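Local coordinates for glucose 1-dehydrogenase (Haloferax mediterranei, PDB 2VWG), which oxidises D-glucose to D-glucono-1,5-lactone, and other aldose sugars as well, using NADP(+) in preference to NAD(+), with a catalytic zinc ion, at residues T155-E160 against V299-S304. Sequence-based numbering, arbitrary orientation.
Sequences TEKALE and VGSVNS. With LGC (D-glucono-1,5-lactone), chain C; NAP (NADP nicotinamide-adenine-dinucleotide phosphate), chain B.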
loop_
_atom_site.group_PDB
_atom_site.type_symbol
_atom_site.label_atom_id
_atom_site.label_comp_id
_atom_site.label_asym_id
_atom_site.label_seq_id
_atom_site.Cartn_x
_atom_site.Cartn_y
_atom_site.Cartn_z
ATOM N N THR A 155 -6.700 3.043 15.216
ATOM C CA THR A 155 -7.506 2.892 14.026
ATOM C C THR A 155 -7.637 4.211 13.251
ATOM O O THR A 155 -7.622 4.203 12.023
ATOM C CB THR A 155 -8.874 2.322 14.381
ATOM O OG1 THR A 155 -8.693 1.024 14.956
ATOM C CG2 THR A 155 -9.794 2.251 13.136
ATOM N N GLU A 156 -7.721 5.339 13.951
ATOM C CA GLU A 156 -7.771 6.643 13.270
ATOM C C GLU A 156 -6.539 6.808 12.368
ATOM O O GLU A 156 -6.660 7.258 11.233
ATOM C CB GLU A 156 -7.834 7.822 14.247
ATOM C CG GLU A 156 -9.057 7.872 15.148
ATOM C CD GLU A 156 -10.361 8.225 14.434
ATOM O OE1 GLU A 156 -10.376 8.438 13.207
ATOM O OE2 GLU A 156 -11.386 8.300 15.127
ATOM N N LYS A 157 -5.365 6.439 12.870
ATOM C CA LYS A 157 -4.159 6.510 12.040
ATOM C C LYS A 157 -4.220 5.534 10.881
ATOM O O LYS A 157 -3.915 5.907 9.749
ATOM C CB LYS A 157 -2.872 6.273 12.837
ATOM C CG LYS A 157 -1.628 6.250 11.929
ATOM C CD LYS A 157 -0.311 6.065 12.645
ATOM C CE LYS A 157 0.797 5.764 11.631
ATOM N NZ LYS A 157 2.162 5.627 12.267
ATOM N N ALA A 158 -4.571 4.277 11.159
ATOM C CA ALA A 158 -4.593 3.251 10.114
ATOM C C ALA A 158 -5.518 3.654 8.971
ATOM O O ALA A 158 -5.166 3.501 7.790
ATOM C CB ALA A 158 -4.990 1.866 10.684
ATOM N N LEU A 159 -6.683 4.204 9.309
ATOM C CA LEU A 159 -7.633 4.646 8.298
ATOM C C LEU A 159 -7.095 5.826 7.484
ATOM O O LEU A 159 -7.249 5.860 6.265
ATOM C CB LEU A 159 -8.969 5.030 8.936
ATOM C CG LEU A 159 -9.761 3.888 9.585
ATOM C CD1 LEU A 159 -11.091 4.407 10.112
ATOM C CD2 LEU A 159 -9.981 2.741 8.625
ATOM N N GLU A 160 -6.442 6.776 8.148
ATOM C CA GLU A 160 -5.834 7.897 7.451
ATOM C C GLU A 160 -4.850 7.420 6.379
ATOM O O GLU A 160 -4.903 7.871 5.248
ATOM C CB GLU A 160 -5.153 8.838 8.443
ATOM C CG GLU A 160 -4.643 10.115 7.826
ATOM C CD GLU A 160 -3.837 10.963 8.789
ATOM O OE1 GLU A 160 -3.207 10.409 9.730
ATOM O OE2 GLU A 160 -3.812 12.189 8.575
ATOM N N VAL A 299 -1.194 -1.558 3.387
ATOM C CA VAL A 299 -0.542 -0.540 4.207
ATOM C C VAL A 299 -0.437 -1.029 5.649
ATOM O O VAL A 299 -1.416 -1.469 6.224
ATOM C CB VAL A 299 -1.321 0.815 4.133
ATOM C CG1 VAL A 299 -0.638 1.875 4.930
ATOM C CG2 VAL A 299 -1.445 1.281 2.667
ATOM N N GLY A 300 0.760 -0.956 6.225
ATOM C CA GLY A 300 0.950 -1.257 7.644
ATOM C C GLY A 300 0.946 0.015 8.459
ATOM O O GLY A 300 1.309 1.065 7.962
ATOM N N SER A 301 0.533 -0.083 9.717
ATOM C CA SER A 301 0.413 1.075 10.582
ATOM C C SER A 301 0.690 0.695 12.031
ATOM O O SER A 301 0.240 -0.350 12.507
ATOM C CB SER A 301 -0.988 1.667 10.466
ATOM O OG SER A 301 -1.099 2.885 11.191
ATOM N N VAL A 302 1.436 1.549 12.723
ATOM C CA VAL A 302 1.724 1.332 14.134
ATOM C C VAL A 302 1.676 2.655 14.866
ATOM O O VAL A 302 2.008 3.706 14.300
ATOM C CB VAL A 302 3.088 0.604 14.347
ATOM C CG1 VAL A 302 4.281 1.509 13.952
ATOM C CG2 VAL A 302 3.220 0.123 15.800
ATOM N N ASN A 303 1.205 2.612 16.113
ATOM C CA ASN A 303 1.213 3.766 16.989
ATOM C C ASN A 303 0.241 4.824 16.448
ATOM O O ASN A 303 -0.626 4.525 15.612
ATOM C CB ASN A 303 2.666 4.275 17.163
ATOM C CG ASN A 303 2.845 5.209 18.353
ATOM O OD1 ASN A 303 3.161 6.379 18.170
ATOM N ND2 ASN A 303 2.653 4.699 19.567
ATOM N N SER A 304 0.349 6.041 16.955
ATOM C CA SER A 304 -0.561 7.127 16.609
ATOM C C SER A 304 -0.035 8.371 17.306
ATOM O O SER A 304 0.785 8.266 18.217
ATOM C CB SER A 304 -1.988 6.824 17.072
ATOM O OG SER A 304 -2.043 6.541 18.462
HETATM C C1 LGC C . 0.194 -0.996 20.857
HETATM C C2 LGC C . 0.060 0.467 21.071
HETATM O O5 LGC C . 1.289 -1.554 20.158
HETATM O O1 LGC C . -0.659 -1.751 21.307
HETATM O O2 LGC C . -1.292 0.835 20.957
HETATM C C3 LGC C . 0.897 1.309 20.123
HETATM O O3 LGC C . 1.060 2.597 20.676
HETATM C C4 LGC C . 2.269 0.697 19.888
HETATM O O4 LGC C . 2.947 1.512 18.962
HETATM C C5 LGC C . 2.103 -0.724 19.343
HETATM C C6 LGC C . 3.457 -1.407 19.134
HETATM O O6 LGC C . 4.105 -1.554 20.373
HETATM P PA NAP B . -6.416 -9.752 21.042
HETATM O O1A NAP B . -7.335 -9.321 22.117
HETATM O O2A NAP B . -5.464 -10.824 21.288
HETATM O O5B NAP B . -7.338 -10.087 19.778
HETATM C C5B NAP B . -6.849 -10.912 18.760
HETATM C C4B NAP B . -8.023 -11.731 18.268
HETATM O O4B NAP B . -7.700 -12.337 17.042
HETATM C C3B NAP B . -8.406 -12.830 19.265
HETATM O O3B NAP B . -9.729 -12.641 19.716
HETATM C C2B NAP B . -8.242 -14.095 18.453
HETATM O O2B NAP B . -9.250 -15.026 18.703
HETATM C C1B NAP B . -8.301 -13.601 17.004
HETATM N N9A NAP B . -7.602 -14.530 16.111
HETATM C C8A NAP B . -6.282 -14.899 16.146
HETATM N N7A NAP B . -6.057 -15.777 15.145
HETATM C C5A NAP B . -7.213 -15.974 14.484
HETATM C C6A NAP B . -7.550 -16.767 13.400
HETATM N N6A NAP B . -6.644 -17.526 12.807
HETATM N N1A NAP B . -8.845 -16.757 12.944
HETATM C C2A NAP B . -9.800 -15.957 13.539
HETATM N N3A NAP B . -9.461 -15.172 14.620
HETATM C C4A NAP B . -8.191 -15.188 15.078
HETATM O O3 NAP B . -5.581 -8.464 20.557
HETATM P PN NAP B . -6.056 -6.947 20.370
HETATM O O1N NAP B . -7.432 -6.867 19.802
HETATM O O2N NAP B . -5.734 -6.160 21.590
HETATM O O5D NAP B . -5.006 -6.574 19.210
HETATM C C5D NAP B . -5.017 -7.294 17.998
HETATM C C4D NAP B . -3.645 -7.270 17.350
HETATM O O4D NAP B . -3.301 -5.930 17.026
HETATM C C3D NAP B . -2.528 -7.788 18.249
HETATM O O3D NAP B . -1.584 -8.445 17.435
HETATM C C2D NAP B . -1.935 -6.522 18.817
HETATM O O2D NAP B . -0.614 -6.683 19.228
HETATM C C1D NAP B . -2.057 -5.597 17.612
HETATM N N1N NAP B . -2.050 -4.159 17.909
HETATM C C2N NAP B . -1.266 -3.368 17.119
HETATM C C3N NAP B . -1.245 -2.005 17.307
HETATM C C7N NAP B . -0.543 -1.162 16.288
HETATM O O7N NAP B . -0.108 0.083 16.698
HETATM N N7N NAP B . -0.320 -1.646 15.062
HETATM C C4N NAP B . -1.995 -1.434 18.321
HETATM C C5N NAP B . -2.800 -2.257 19.108
HETATM C C6N NAP B . -2.820 -3.625 18.892
HETATM P P2B NAP B . -9.121 -16.150 19.863
HETATM O O1X NAP B . -9.305 -15.460 21.163
HETATM O O2X NAP B . -7.805 -16.846 19.803
HETATM O O3X NAP B . -10.288 -17.067 19.578
#
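Lys157 and Ala158 of helix 149-165 pack against Ser301 to Ser304, a buried helix-to-loop contact in the Rossmann-type nucleotide-binding domain. The loop leaves strand 297-300, an edge strand, within this chain, of the six-stranded parallel sheet, and touches the helix and, through other groups, the nicotinamide carboxamide of NADP. Val299 continues the sheet into the second subunit by antiparallel pairing. Lys157 provides most of the helix's share. Its CG lies anti to the backbone N (chi1 176°) and the rest of the chain is fully extended, which runs the methylenes alongside the loop. CG and CE each come within 3.5 Å of Ser301 OG, CD lies 3.4 Å from Asn303 O, and NZ donates a 2.8 Å hydrogen bond to Val302 O. The ammonium approaches that oxygen 15° off the carbonyl plane, at a C=O...N angle of 158°, and is also salt-bridged to Asp105. With alanine at Lys157, Val302 O and Asp105 would probably lose their shared cationic partner, leaving the loop less firmly held beside the carboxamide. Ala158, the next residue, sets CB 4.0 Å from Ser301 CB, while Leu272 of the NADP site touches the same methyl. Ser304 OG is hydrogen-bonded to Ser153 OG on the helix. The loop's backbone faces the cofactor: Ser301 O accepts a hydrogen bond from N7N of the carboxamide, and Asn303 N donates one to O7N. The Asn303 side chain reaches the gluconolactone, its ND2 giving one hydrogen bond to O4 and another, 2.9 Å long, to O3.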